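Local coordinates for L-lysine 6-monooxygenase (Pseudomonas syringae pv. tomato, PDB 5CQF), which probably uses FAD and NADPH to hydroxylate the side-chain amine of L-lysine or a related amino acid in siderophore biosynthesis, at residues A[15-21]-A[45-51]; A[64-68]-A[214-218]; A[145-149]-A[388-392]; A[185-190]-A[346-352]; A[395-399]-A[418-422]. One frame throughout, in Å; residues are numbered along the deposited sequence.

Contact 1 (A[15-21]-A[45-51]); sequences DAICIGF and LSIGYLE
Strands 16-19 and 47-50 run parallel, their axes 4.8 Å apart at closest approach and inclined by 23°, with Ala16, Ile17, Cys18 and Ile19 paired to Ile47, Gly48, Tyr49 and Leu50. With helix 23-37 between them they form the beta-alpha-beta unit that opens a Rossmann-type fold, and Gly20 begins a GxGxxG-like turn of the kind that, in relatives, receives the FAD. Five backbone hydrogen bonds link the strands: Ala16, Cys18 and Gly20 give their N-H to Ser46, Gly48 and Leu50, and Gly48 and Leu50 give theirs to Ala16 and Cys18. Cys18 N to Gly48 O, at 3.0 Å, is nearly straight.

At the start of the pair Asp15 and Ser46 hold each other twice: Ser46 N gives a 2.9 Å bond to the anti side of Asp15 OD2, and Asp15 N reaches Ser46 OG. Halfway along, Cys18 CB lies 3.4 Å from Tyr49 CD2, with the sulfur at the ring edge. The other face of the sheet brings Ile17 CG2 against Leu50 CD2 at 3.7 Å.

Beyond the strand, Phe21 turns its ring edge onto the face of Tyr49 in a T-shaped pair, planes at 60° and centroids 5.0 Å apart. Helix 23-37 touches both rings. Glu51 bends at chi2 (49°), which turns its carboxylate back toward the glycine turn; OE2 takes Ala53 N, while OE1 accepts Phe21 N at 3.0 Å on its anti side.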
# COMPACT_ATOMS: atom_id res chain seq x y z
N ASP A 15 -40.32 22.09 -19.93
CA ASP A 15 -40.92 20.91 -19.28
C ASP A 15 -40.46 20.72 -17.83
O ASP A 15 -41.20 20.19 -17.01
CB ASP A 15 -40.60 19.63 -20.05
CG ASP A 15 -41.09 19.67 -21.48
OD1 ASP A 15 -42.27 20.04 -21.69
OD2 ASP A 15 -40.29 19.32 -22.38
N ALA A 16 -39.24 21.15 -17.54
CA ALA A 16 -38.71 21.09 -16.21
C ALA A 16 -37.68 22.19 -15.96
O ALA A 16 -37.06 22.70 -16.90
CB ALA A 16 -38.09 19.73 -15.97
N ILE A 17 -37.53 22.55 -14.69
CA ILE A 17 -36.45 23.44 -14.25
C ILE A 17 -35.68 22.74 -13.15
O ILE A 17 -36.27 22.19 -12.21
CB ILE A 17 -36.96 24.78 -13.71
CG1 ILE A 17 -37.76 25.56 -14.78
CG2 ILE A 17 -35.81 25.64 -13.21
CD1 ILE A 17 -36.90 26.21 -15.84
N CYS A 18 -34.36 22.74 -13.29
CA CYS A 18 -33.46 22.23 -12.25
C CYS A 18 -32.75 23.40 -11.64
O CYS A 18 -32.17 24.21 -12.36
CB CYS A 18 -32.43 21.27 -12.84
SG CYS A 18 -31.20 20.65 -11.64
N ILE A 19 -32.80 23.53 -10.32
CA ILE A 19 -32.07 24.59 -9.66
C ILE A 19 -30.74 24.02 -9.17
O ILE A 19 -30.72 23.12 -8.34
CB ILE A 19 -32.86 25.19 -8.48
CG1 ILE A 19 -34.17 25.81 -8.99
CG2 ILE A 19 -32.06 26.32 -7.84
CD1 ILE A 19 -35.09 26.28 -7.89
N GLY A 20 -29.65 24.58 -9.68
CA GLY A 20 -28.30 24.20 -9.32
C GLY A 20 -27.62 23.57 -10.52
O GLY A 20 -28.20 22.68 -11.17
N PHE A 21 -26.41 24.02 -10.82
CA PHE A 21 -25.61 23.32 -11.82
C PHE A 21 -24.25 22.96 -11.26
O PHE A 21 -23.23 23.09 -11.93
CB PHE A 21 -25.51 24.11 -13.13
CG PHE A 21 -25.32 23.24 -14.33
CD1 PHE A 21 -26.29 22.35 -14.70
CD2 PHE A 21 -24.18 23.33 -15.10
CE1 PHE A 21 -26.15 21.55 -15.83
CE2 PHE A 21 -24.01 22.53 -16.22
CZ PHE A 21 -25.00 21.63 -16.58
N LEU A 45 -37.29 16.01 -24.09
CA LEU A 45 -37.76 16.82 -22.96
C LEU A 45 -36.84 18.04 -22.75
O LEU A 45 -35.63 17.92 -22.77
CB LEU A 45 -37.79 15.93 -21.72
CG LEU A 45 -38.37 16.37 -20.38
CD1 LEU A 45 -38.82 15.13 -19.61
CD2 LEU A 45 -37.36 17.16 -19.54
N SER A 46 -37.44 19.21 -22.60
CA SER A 46 -36.70 20.46 -22.49
C SER A 46 -36.61 20.82 -21.02
O SER A 46 -37.62 20.89 -20.30
CB SER A 46 -37.37 21.59 -23.27
OG SER A 46 -38.42 22.20 -22.52
N ILE A 47 -35.39 21.07 -20.58
CA ILE A 47 -35.10 21.35 -19.21
C ILE A 47 -34.10 22.49 -19.21
O ILE A 47 -33.22 22.53 -20.07
CB ILE A 47 -34.55 20.09 -18.51
CG1 ILE A 47 -34.01 20.42 -17.13
CG2 ILE A 47 -33.43 19.45 -19.31
CD1 ILE A 47 -33.82 19.20 -16.28
N GLY A 48 -34.26 23.43 -18.29
CA GLY A 48 -33.33 24.56 -18.14
C GLY A 48 -32.66 24.50 -16.78
O GLY A 48 -33.24 23.98 -15.82
N TYR A 49 -31.44 25.02 -16.66
CA TYR A 49 -30.76 24.98 -15.36
C TYR A 49 -30.40 26.38 -14.90
O TYR A 49 -29.92 27.19 -15.69
CB TYR A 49 -29.50 24.09 -15.42
CG TYR A 49 -29.75 22.69 -15.92
CD1 TYR A 49 -29.85 22.44 -17.28
CD2 TYR A 49 -29.85 21.62 -15.05
CE1 TYR A 49 -30.07 21.15 -17.76
CE2 TYR A 49 -30.07 20.34 -15.51
CZ TYR A 49 -30.17 20.11 -16.87
OH TYR A 49 -30.40 18.84 -17.35
N LEU A 50 -30.61 26.66 -13.62
CA LEU A 50 -30.35 27.97 -13.07
C LEU A 50 -29.31 27.79 -12.00
O LEU A 50 -29.59 27.13 -11.01
CB LEU A 50 -31.61 28.51 -12.40
CG LEU A 50 -32.75 29.16 -13.20
CD1 LEU A 50 -32.83 28.77 -14.68
CD2 LEU A 50 -34.05 28.78 -12.52
N GLU A 51 -28.13 28.38 -12.19
CA GLU A 51 -27.07 28.29 -11.19
C GLU A 51 -26.71 29.66 -10.69
O GLU A 51 -26.43 30.56 -11.47
CB GLU A 51 -25.83 27.60 -11.79
CG GLU A 51 -24.53 27.64 -10.98
CD GLU A 51 -24.67 27.23 -9.51
OE1 GLU A 51 -25.47 26.34 -9.15
OE2 GLU A 51 -23.94 27.82 -8.68

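Contact 2 (A[64-68]-A[214-218]); sequences LAGTD and QSASE
Gln214 lays its aliphatic stem along the Gly66 carbonyl, CB 3.5 Å from Gly66 O, and carries its amide on toward Thr67 and Asp68. With CG trans to the backbone nitrogen (chi1 -173°) and the chain extended beyond it, the side chain reaches over the loop, where OE1 meets Asp68 CB at 3.6 Å and NE2 comes 3.2 Å from Thr67 O. OE1 is hydrogen-bonded by Asp286 N. The amide is fixed from its own helix too: NE2 donates to Glu218 OE2 at 2.7 Å, with the oxygen close to the amide plane.

Glu218, one turn further on, uses its second oxygen on the loop. Gly66 N donates to Glu218 OE1 at 3.2 Å, approaching from above the carboxylate plane, and Arg111 forms a salt bridge to the same oxygen. A backbone N-H and a guanidinium thus share OE1, which would probably favour the charged carboxylate.

Gly66 sits in a type II turn from Leu64 to Thr67, closed by Thr67 N to Leu64 O at 3.0 Å. Its bare CA lies against Ser215 OG at 3.4 Å, so the turn presses close to the first turn of the helix.

Helix 214-226 follows strand 206-210 through a GxGxxA-like turn, probably part of the NADP-binding Rossmann unit. The loop after helix 57-64 meets its beginning, with Arg111 of helix 111-125 and Glu289 of helix 287-302 alongside.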
# COMPACT_ATOMS: atom_id res chain seq x y z
N LEU A 64 -15.92 20.85 -4.20
CA LEU A 64 -15.41 19.53 -3.88
C LEU A 64 -14.81 19.46 -2.47
O LEU A 64 -14.65 18.36 -1.93
CB LEU A 64 -14.39 19.09 -4.92
CG LEU A 64 -14.88 19.01 -6.38
CD1 LEU A 64 -13.98 18.05 -7.15
CD2 LEU A 64 -16.33 18.54 -6.49
N ALA A 65 -14.52 20.62 -1.88
CA ALA A 65 -13.89 20.69 -0.58
C ALA A 65 -14.67 19.87 0.46
O ALA A 65 -15.88 19.75 0.39
CB ALA A 65 -13.71 22.13 -0.15
N GLY A 66 -13.93 19.27 1.39
CA GLY A 66 -14.48 18.34 2.37
C GLY A 66 -14.92 16.95 1.88
O GLY A 66 -15.38 16.13 2.69
N THR A 67 -14.77 16.68 0.58
CA THR A 67 -15.28 15.45 -0.01
C THR A 67 -14.21 14.36 -0.16
O THR A 67 -13.13 14.61 -0.68
CB THR A 67 -15.95 15.72 -1.36
OG1 THR A 67 -16.90 16.79 -1.18
CG2 THR A 67 -16.67 14.46 -1.86
N ASP A 68 -14.53 13.15 0.31
CA ASP A 68 -13.64 11.99 0.22
C ASP A 68 -13.65 11.46 -1.21
O ASP A 68 -14.63 10.86 -1.65
CB ASP A 68 -14.06 10.90 1.22
CG ASP A 68 -13.20 9.66 1.16
OD1 ASP A 68 -12.14 9.71 0.50
OD2 ASP A 68 -13.58 8.62 1.77
N GLN A 214 -13.97 15.67 7.62
CA GLN A 214 -12.94 15.92 6.63
C GLN A 214 -12.70 17.40 6.40
O GLN A 214 -11.58 17.80 6.15
CB GLN A 214 -13.23 15.21 5.30
CG GLN A 214 -12.06 15.33 4.33
CD GLN A 214 -12.00 14.27 3.27
OE1 GLN A 214 -12.37 13.10 3.47
NE2 GLN A 214 -11.48 14.66 2.11
N SER A 215 -13.73 18.23 6.49
CA SER A 215 -13.53 19.65 6.27
C SER A 215 -12.63 20.22 7.36
O SER A 215 -11.78 21.05 7.07
CB SER A 215 -14.86 20.40 6.21
OG SER A 215 -15.68 19.87 5.19
N ALA A 216 -12.83 19.75 8.59
CA ALA A 216 -11.98 20.13 9.70
C ALA A 216 -10.55 19.65 9.48
O ALA A 216 -9.60 20.36 9.74
CB ALA A 216 -12.52 19.59 11.02
N SER A 217 -10.40 18.43 9.03
CA SER A 217 -9.07 17.87 8.83
C SER A 217 -8.30 18.68 7.78
O SER A 217 -7.17 19.13 8.00
CB SER A 217 -9.21 16.41 8.40
OG SER A 217 -7.95 15.80 8.37
N GLU A 218 -8.95 18.91 6.64
CA GLU A 218 -8.30 19.60 5.56
C GLU A 218 -7.94 21.05 5.91
O GLU A 218 -6.93 21.58 5.44
CB GLU A 218 -9.20 19.57 4.33
CG GLU A 218 -9.39 18.17 3.78
CD GLU A 218 -10.27 18.15 2.54
OE1 GLU A 218 -10.86 19.21 2.22
OE2 GLU A 218 -10.35 17.08 1.88

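Contact 3 (A[145-149]-A[388-392]); sequences GRLQE and GACDV
Cys390 CB lies close against the amide of Gln148, 3.1 Å from Gln148 NE2, and the cysteine sends its sulfur over one face of the Arg146 guanidinium, SG lying 3.7 Å from Arg146 NH1. That guanidinium also presents its edge to Gly388, whose CA lies in its plane. Arg146 bends at chi3 (80°), which folds the group back beside the loop. Gln148 gets to the cysteine despite a CB that points away: its chain turns at chi2 (-76°) and brings the amide round.

Val392 and Leu147 pack at about a right angle, Leu147 CD2 to Val392 CG1 at 4.1 Å, while Val392 CG2 rests 3.2 Å from Gln148 O.

The backbones set these positions through a single bridge, Leu147 with Ala389. Cys390 N gives a sound 3.0 Å bond to Leu147 O; the bond from Leu147 N to Gly388 O, at 3.4 Å, is weak. Further out, Arg162 weakly holds Gln148 OE1, and Leu364 and Trp367 touch Leu147.

Strand 147-154 is the middle of a three-stranded antiparallel sheet, flanked by 137-142 and 157-161. The bridge joins its beginning to the loop that leads directly into strand 393-396, an outer strand of the parallel sheet.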
# COMPACT_ATOMS: atom_id res chain seq x y z
N GLY A 145 -58.61 26.36 -7.90
CA GLY A 145 -58.44 26.09 -6.47
C GLY A 145 -57.41 25.00 -6.17
O GLY A 145 -57.34 24.50 -5.03
N ARG A 146 -56.61 24.63 -7.17
CA ARG A 146 -55.58 23.60 -7.03
C ARG A 146 -54.30 24.08 -7.75
O ARG A 146 -54.39 24.79 -8.76
CB ARG A 146 -56.07 22.25 -7.59
CG ARG A 146 -57.26 21.64 -6.83
CD ARG A 146 -57.57 20.19 -7.25
NE ARG A 146 -56.68 19.20 -6.63
CZ ARG A 146 -56.60 17.91 -6.96
NH1 ARG A 146 -57.35 17.40 -7.93
NH2 ARG A 146 -55.75 17.11 -6.32
N LEU A 147 -53.13 23.71 -7.22
CA LEU A 147 -51.85 24.17 -7.77
C LEU A 147 -51.50 23.47 -9.09
O LEU A 147 -51.37 22.24 -9.12
CB LEU A 147 -50.72 23.93 -6.75
CG LEU A 147 -49.26 24.22 -7.16
CD1 LEU A 147 -48.79 25.63 -6.85
CD2 LEU A 147 -48.37 23.20 -6.47
N GLN A 148 -51.35 24.26 -10.16
CA GLN A 148 -51.09 23.73 -11.52
C GLN A 148 -49.68 24.02 -12.08
O GLN A 148 -49.23 23.30 -12.96
CB GLN A 148 -52.11 24.29 -12.53
CG GLN A 148 -53.59 24.08 -12.20
CD GLN A 148 -54.11 22.66 -12.44
OE1 GLN A 148 -53.56 21.90 -13.24
NE2 GLN A 148 -55.20 22.31 -11.74
N GLU A 149 -49.02 25.09 -11.62
CA GLU A 149 -47.68 25.50 -12.08
C GLU A 149 -46.93 26.20 -10.94
O GLU A 149 -47.52 26.50 -9.90
CB GLU A 149 -47.78 26.46 -13.26
CG GLU A 149 -47.78 25.79 -14.63
CD GLU A 149 -47.76 26.80 -15.78
OE1 GLU A 149 -48.42 27.86 -15.65
OE2 GLU A 149 -47.07 26.53 -16.80
N GLY A 388 -53.40 18.28 -2.94
CA GLY A 388 -54.21 19.25 -3.68
C GLY A 388 -53.48 19.89 -4.85
O GLY A 388 -53.68 21.08 -5.14
N ALA A 389 -52.65 19.09 -5.53
CA ALA A 389 -51.84 19.55 -6.66
C ALA A 389 -52.21 18.74 -7.91
O ALA A 389 -52.40 17.53 -7.84
CB ALA A 389 -50.36 19.39 -6.34
N CYS A 390 -52.31 19.43 -9.04
CA CYS A 390 -52.69 18.82 -10.33
C CYS A 390 -51.47 18.81 -11.23
O CYS A 390 -51.08 19.87 -11.75
CB CYS A 390 -53.82 19.61 -11.03
SG CYS A 390 -55.55 19.16 -10.68
N ASP A 391 -50.87 17.64 -11.41
CA ASP A 391 -49.74 17.44 -12.34
C ASP A 391 -48.40 18.09 -11.93
O ASP A 391 -47.47 18.07 -12.74
CB ASP A 391 -50.09 17.93 -13.77
CG ASP A 391 -51.07 17.02 -14.48
OD1 ASP A 391 -50.79 15.81 -14.58
OD2 ASP A 391 -52.10 17.52 -14.98
N VAL A 392 -48.28 18.65 -10.72
CA VAL A 392 -47.03 19.33 -10.31
C VAL A 392 -46.11 18.42 -9.48
O VAL A 392 -46.49 17.90 -8.43
CB VAL A 392 -47.27 20.66 -9.57
CG1 VAL A 392 -45.95 21.33 -9.19
CG2 VAL A 392 -48.06 21.60 -10.45

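Contact 4 (A[185-190]-A[346-352]); sequences TLFHTS and VVLGTGY
His188 NE2 gives a 2.8 Å hydrogen bond to Gly351 O, the polar link that ties the loop beyond strand 346-348 to the end of strand 186-188. The bond is bent, and the oxygen sits 20° out of the ring plane. On the other side of the imidazole, ND1 accepts Ser190 N at 3.1 Å, the donor coming from well out of the ring plane, and also pairs with Ser190 OG. Both ring nitrogens are thus engaged, which helps to fix the ring's rotation. Thr350 OG1, bound to Arg173 O, adjoins the ring edge at CD2. A water joins Thr189 OG1 to Gly351 N and adds a second tie between the segments.

Backbone bonds align the two strands in parallel, Leu186 opposite Val346 and His188 opposite Leu348, with axes inclined by 20°. The shortest is Leu348 N to Phe187 O, 2.7 Å, and Thr189 N continues the series to Leu348 O.

Among the rings, His188 directs its edge at the face of Tyr352, planes at 76° and centroids 5.3 Å apart; the tyrosine OH reaches Ser190 CB at 3.2 Å.

Apolar pairs form on both faces of this strand pair. Leu186 and Val346 lie side by side, CG to CB 3.8 Å, and Leu186 also meets Leu348. On the opposite face Phe187 CE1 touches Val347 CG2 at 3.8 Å, with Phe192 of helix 192-198 packed on both residues.

Strand 186-188 is an outermost strand, within this chain, of a five-stranded parallel sheet, consistent with the Rossmann-type NADP domain of flavin-dependent N-hydroxylases.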
# COMPACT_ATOMS: atom_id res chain seq x y z
N THR A 185 -12.09 36.76 10.59
CA THR A 185 -11.31 35.96 11.52
C THR A 185 -12.10 34.84 12.22
O THR A 185 -11.55 34.11 13.03
CB THR A 185 -10.64 36.82 12.62
OG1 THR A 185 -11.63 37.54 13.35
CG2 THR A 185 -9.62 37.79 12.03
N LEU A 186 -13.38 34.69 11.91
CA LEU A 186 -14.13 33.54 12.38
C LEU A 186 -15.08 33.16 11.27
O LEU A 186 -15.96 33.95 10.90
CB LEU A 186 -14.87 33.89 13.68
CG LEU A 186 -15.61 32.72 14.32
CD1 LEU A 186 -15.72 32.87 15.84
CD2 LEU A 186 -16.99 32.54 13.70
N PHE A 187 -14.89 31.97 10.70
CA PHE A 187 -15.69 31.60 9.52
C PHE A 187 -15.95 30.13 9.40
O PHE A 187 -15.30 29.32 10.05
CB PHE A 187 -15.03 32.10 8.23
CG PHE A 187 -13.55 31.84 8.17
CD1 PHE A 187 -13.07 30.69 7.59
CD2 PHE A 187 -12.66 32.76 8.66
CE1 PHE A 187 -11.71 30.46 7.51
CE2 PHE A 187 -11.30 32.55 8.59
CZ PHE A 187 -10.82 31.39 8.03
N HIS A 188 -16.90 29.79 8.53
CA HIS A 188 -17.26 28.40 8.27
C HIS A 188 -16.32 27.83 7.24
O HIS A 188 -15.76 28.58 6.42
CB HIS A 188 -18.69 28.34 7.72
CG HIS A 188 -19.28 26.97 7.67
ND1 HIS A 188 -19.38 26.25 6.50
CD2 HIS A 188 -19.82 26.19 8.63
CE1 HIS A 188 -19.95 25.09 6.74
NE2 HIS A 188 -20.23 25.03 8.03
N THR A 189 -16.16 26.51 7.24
CA THR A 189 -15.28 25.84 6.29
C THR A 189 -15.67 26.07 4.84
O THR A 189 -14.81 25.98 3.98
CB THR A 189 -15.19 24.31 6.52
OG1 THR A 189 -16.51 23.73 6.60
CG2 THR A 189 -14.49 24.02 7.80
N SER A 190 -16.94 26.35 4.57
CA SER A 190 -17.41 26.57 3.20
C SER A 190 -16.82 27.83 2.54
O SER A 190 -16.93 28.02 1.33
CB SER A 190 -18.95 26.66 3.18
OG SER A 190 -19.40 27.80 3.90
N VAL A 346 -10.73 31.54 14.23
CA VAL A 346 -11.53 30.38 14.47
C VAL A 346 -12.13 29.93 13.15
O VAL A 346 -12.53 30.79 12.34
CB VAL A 346 -12.64 30.72 15.46
CG1 VAL A 346 -13.65 29.59 15.58
CG2 VAL A 346 -12.04 31.04 16.81
N VAL A 347 -12.12 28.60 12.92
CA VAL A 347 -12.74 27.96 11.74
C VAL A 347 -13.83 26.99 12.20
O VAL A 347 -13.58 26.13 13.04
CB VAL A 347 -11.73 27.15 10.90
CG1 VAL A 347 -12.44 26.41 9.79
CG2 VAL A 347 -10.67 28.03 10.29
N LEU A 348 -15.03 27.12 11.66
CA LEU A 348 -16.14 26.28 12.09
C LEU A 348 -16.30 25.17 11.10
O LEU A 348 -16.82 25.38 10.03
CB LEU A 348 -17.43 27.07 12.20
CG LEU A 348 -17.35 28.33 13.06
CD1 LEU A 348 -18.66 29.09 12.97
CD2 LEU A 348 -17.05 28.01 14.51
N GLY A 349 -15.85 23.97 11.47
CA GLY A 349 -16.09 22.79 10.64
C GLY A 349 -17.34 22.11 11.17
O GLY A 349 -17.33 20.94 11.49
N THR A 350 -18.42 22.87 11.25
CA THR A 350 -19.64 22.41 11.87
C THR A 350 -20.55 21.69 10.89
O THR A 350 -21.58 21.17 11.31
CB THR A 350 -20.41 23.60 12.46
OG1 THR A 350 -20.34 24.71 11.56
CG2 THR A 350 -19.83 24.00 13.78
N GLY A 351 -20.20 21.66 9.60
CA GLY A 351 -21.04 21.03 8.59
C GLY A 351 -22.22 21.88 8.13
O GLY A 351 -22.22 23.11 8.29
N TYR A 352 -23.22 21.21 7.56
CA TYR A 352 -24.38 21.86 6.92
C TYR A 352 -25.70 21.41 7.55
O TYR A 352 -25.87 20.26 7.95
CB TYR A 352 -24.41 21.58 5.39
CG TYR A 352 -23.19 22.13 4.66
CD1 TYR A 352 -22.00 21.41 4.61
CD2 TYR A 352 -23.22 23.37 4.02
CE1 TYR A 352 -20.88 21.90 3.96
CE2 TYR A 352 -22.11 23.87 3.36
CZ TYR A 352 -20.93 23.14 3.34
OH TYR A 352 -19.81 23.62 2.69
O HOH W 1 -17.69 21.78 8.03

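Contact 5 (A[395-399]-A[418-422]); sequences WVNGL and RAGRI
Asn397 OD1 accepts a 2.7 Å hydrogen bond from Arg418 NE, the polar link between the end of strand 393-396 and helix 412-428. This helix packs against one face of the parallel sheet of the Rossmann-type domain that probably carries the FAD. The oxygen lies in the guanidinium plane, at its edge, and the N-H points at it within about 20° of straight. Amide and guanidinium planes stand 83° apart, so the two groups meet almost perpendicularly. Arg418 bends at chi3 (-61°) to turn NE toward the amide, while ND2 of the same asparagine has a weak bond to Ser167 OG.

Gly398 lies over one face of the guanidinium, its CA 3.7 Å from the plane and offset toward the rim. Leu399 follows, with CG 4.2 Å from Arg418 NH1. Asn397 itself is the centre of an inverse gamma turn, which swings the chain out of the strand and past the arginine. Tyr382 touches both Leu399 and Arg418.

One turn along the helix, Ile422 touches both Asn397 and Trp395. Val165 of the neighbouring strand and Leu28 of helix 23-37 also touch Ile422, which is buried. Ile422 CG2 stands over one face of the Trp395 indole, toward its rim, CG1 meets Trp395 CD1 at 3.9 Å, and the CD1 methyl ends 3.7 Å from Asn397 CG.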
# COMPACT_ATOMS: atom_id res chain seq x y z
N TRP A 395 -38.74 17.32 -7.02
CA TRP A 395 -37.72 16.35 -6.61
C TRP A 395 -36.67 17.11 -5.85
O TRP A 395 -36.34 18.24 -6.24
CB TRP A 395 -37.05 15.73 -7.81
CG TRP A 395 -37.91 14.75 -8.57
CD1 TRP A 395 -37.96 13.40 -8.40
CD2 TRP A 395 -38.81 15.05 -9.65
NE1 TRP A 395 -38.85 12.84 -9.28
CE2 TRP A 395 -39.38 13.83 -10.06
CE3 TRP A 395 -39.21 16.22 -10.27
CZ2 TRP A 395 -40.32 13.75 -11.07
CZ3 TRP A 395 -40.14 16.14 -11.29
CH2 TRP A 395 -40.69 14.92 -11.68
N VAL A 396 -36.15 16.52 -4.77
CA VAL A 396 -34.96 17.05 -4.12
C VAL A 396 -33.79 16.11 -4.40
O VAL A 396 -33.78 14.99 -3.93
CB VAL A 396 -35.13 17.26 -2.61
CG1 VAL A 396 -33.86 17.84 -1.99
CG2 VAL A 396 -36.29 18.19 -2.35
N ASN A 397 -32.82 16.58 -5.18
CA ASN A 397 -31.72 15.73 -5.66
C ASN A 397 -30.55 15.68 -4.68
O ASN A 397 -29.46 16.21 -4.94
CB ASN A 397 -31.24 16.23 -7.03
CG ASN A 397 -30.40 15.22 -7.75
OD1 ASN A 397 -30.10 14.15 -7.23
ND2 ASN A 397 -30.01 15.55 -8.99
N GLY A 398 -30.77 15.01 -3.56
CA GLY A 398 -29.74 14.89 -2.52
C GLY A 398 -30.16 13.89 -1.47
O GLY A 398 -31.30 13.42 -1.46
N LEU A 399 -29.22 13.53 -0.61
CA LEU A 399 -29.50 12.72 0.56
C LEU A 399 -29.71 13.60 1.79
O LEU A 399 -29.34 14.77 1.80
CB LEU A 399 -28.36 11.74 0.80
CG LEU A 399 -28.31 10.60 -0.23
CD1 LEU A 399 -27.04 9.79 -0.07
CD2 LEU A 399 -29.51 9.69 -0.10
N ARG A 418 -28.86 8.72 -8.95
CA ARG A 418 -30.00 9.58 -8.74
C ARG A 418 -30.45 10.20 -10.03
O ARG A 418 -31.65 10.24 -10.30
CB ARG A 418 -29.69 10.70 -7.73
CG ARG A 418 -29.54 10.24 -6.30
CD ARG A 418 -29.81 11.36 -5.33
NE ARG A 418 -28.90 12.50 -5.49
CZ ARG A 418 -27.72 12.60 -4.90
NH1 ARG A 418 -27.25 11.64 -4.13
NH2 ARG A 418 -26.97 13.67 -5.09
N ALA A 419 -29.51 10.72 -10.81
CA ALA A 419 -29.83 11.33 -12.10
C ALA A 419 -30.64 10.39 -12.97
O ALA A 419 -31.54 10.82 -13.64
CB ALA A 419 -28.57 11.74 -12.84
N GLY A 420 -30.30 9.10 -12.95
CA GLY A 420 -31.07 8.11 -13.70
C GLY A 420 -32.53 7.98 -13.23
O GLY A 420 -33.46 7.99 -14.02
N ARG A 421 -32.71 7.86 -11.92
CA ARG A 421 -34.02 7.75 -11.33
C ARG A 421 -34.88 8.99 -11.56
O ARG A 421 -36.08 8.87 -11.80
CB ARG A 421 -33.90 7.54 -9.81
CG ARG A 421 -33.38 6.18 -9.39
CD ARG A 421 -33.94 5.82 -8.01
NE ARG A 421 -33.22 4.69 -7.40
CZ ARG A 421 -33.78 3.73 -6.67
NH1 ARG A 421 -35.09 3.73 -6.44
NH2 ARG A 421 -33.03 2.75 -6.19
N ILE A 422 -34.26 10.17 -11.49
CA ILE A 422 -35.00 11.40 -11.66
C ILE A 422 -35.34 11.64 -13.12
O ILE A 422 -36.47 11.98 -13.45
CB ILE A 422 -34.27 12.60 -11.02
CG1 ILE A 422 -34.37 12.48 -9.50
CG2 ILE A 422 -34.88 13.94 -11.44
CD1 ILE A 422 -33.39 13.35 -8.74

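Contacts 1 and 5 belong to one parallel sheet, centres 13 Å apart and nearest atoms about 6 Å, with strand 163-166 between strands 16-19 and 393-396; this is the probable FAD-binding half. Contact 3 lies further out, its centre 20 Å from that of contact 1, and its second segment runs straight into the strand of contact 5. Contact 4 builds the edge of the other parallel sheet, probably the NADP half, 31 Å from contact 1 between centres. Contact 2 probably bridges the two halves: its helix packs beside contact 4, Ser215 CB touching Thr189 OG1 at 3.7 Å, while contacts 1 and 2 come within about 10 Å at their nearest atoms.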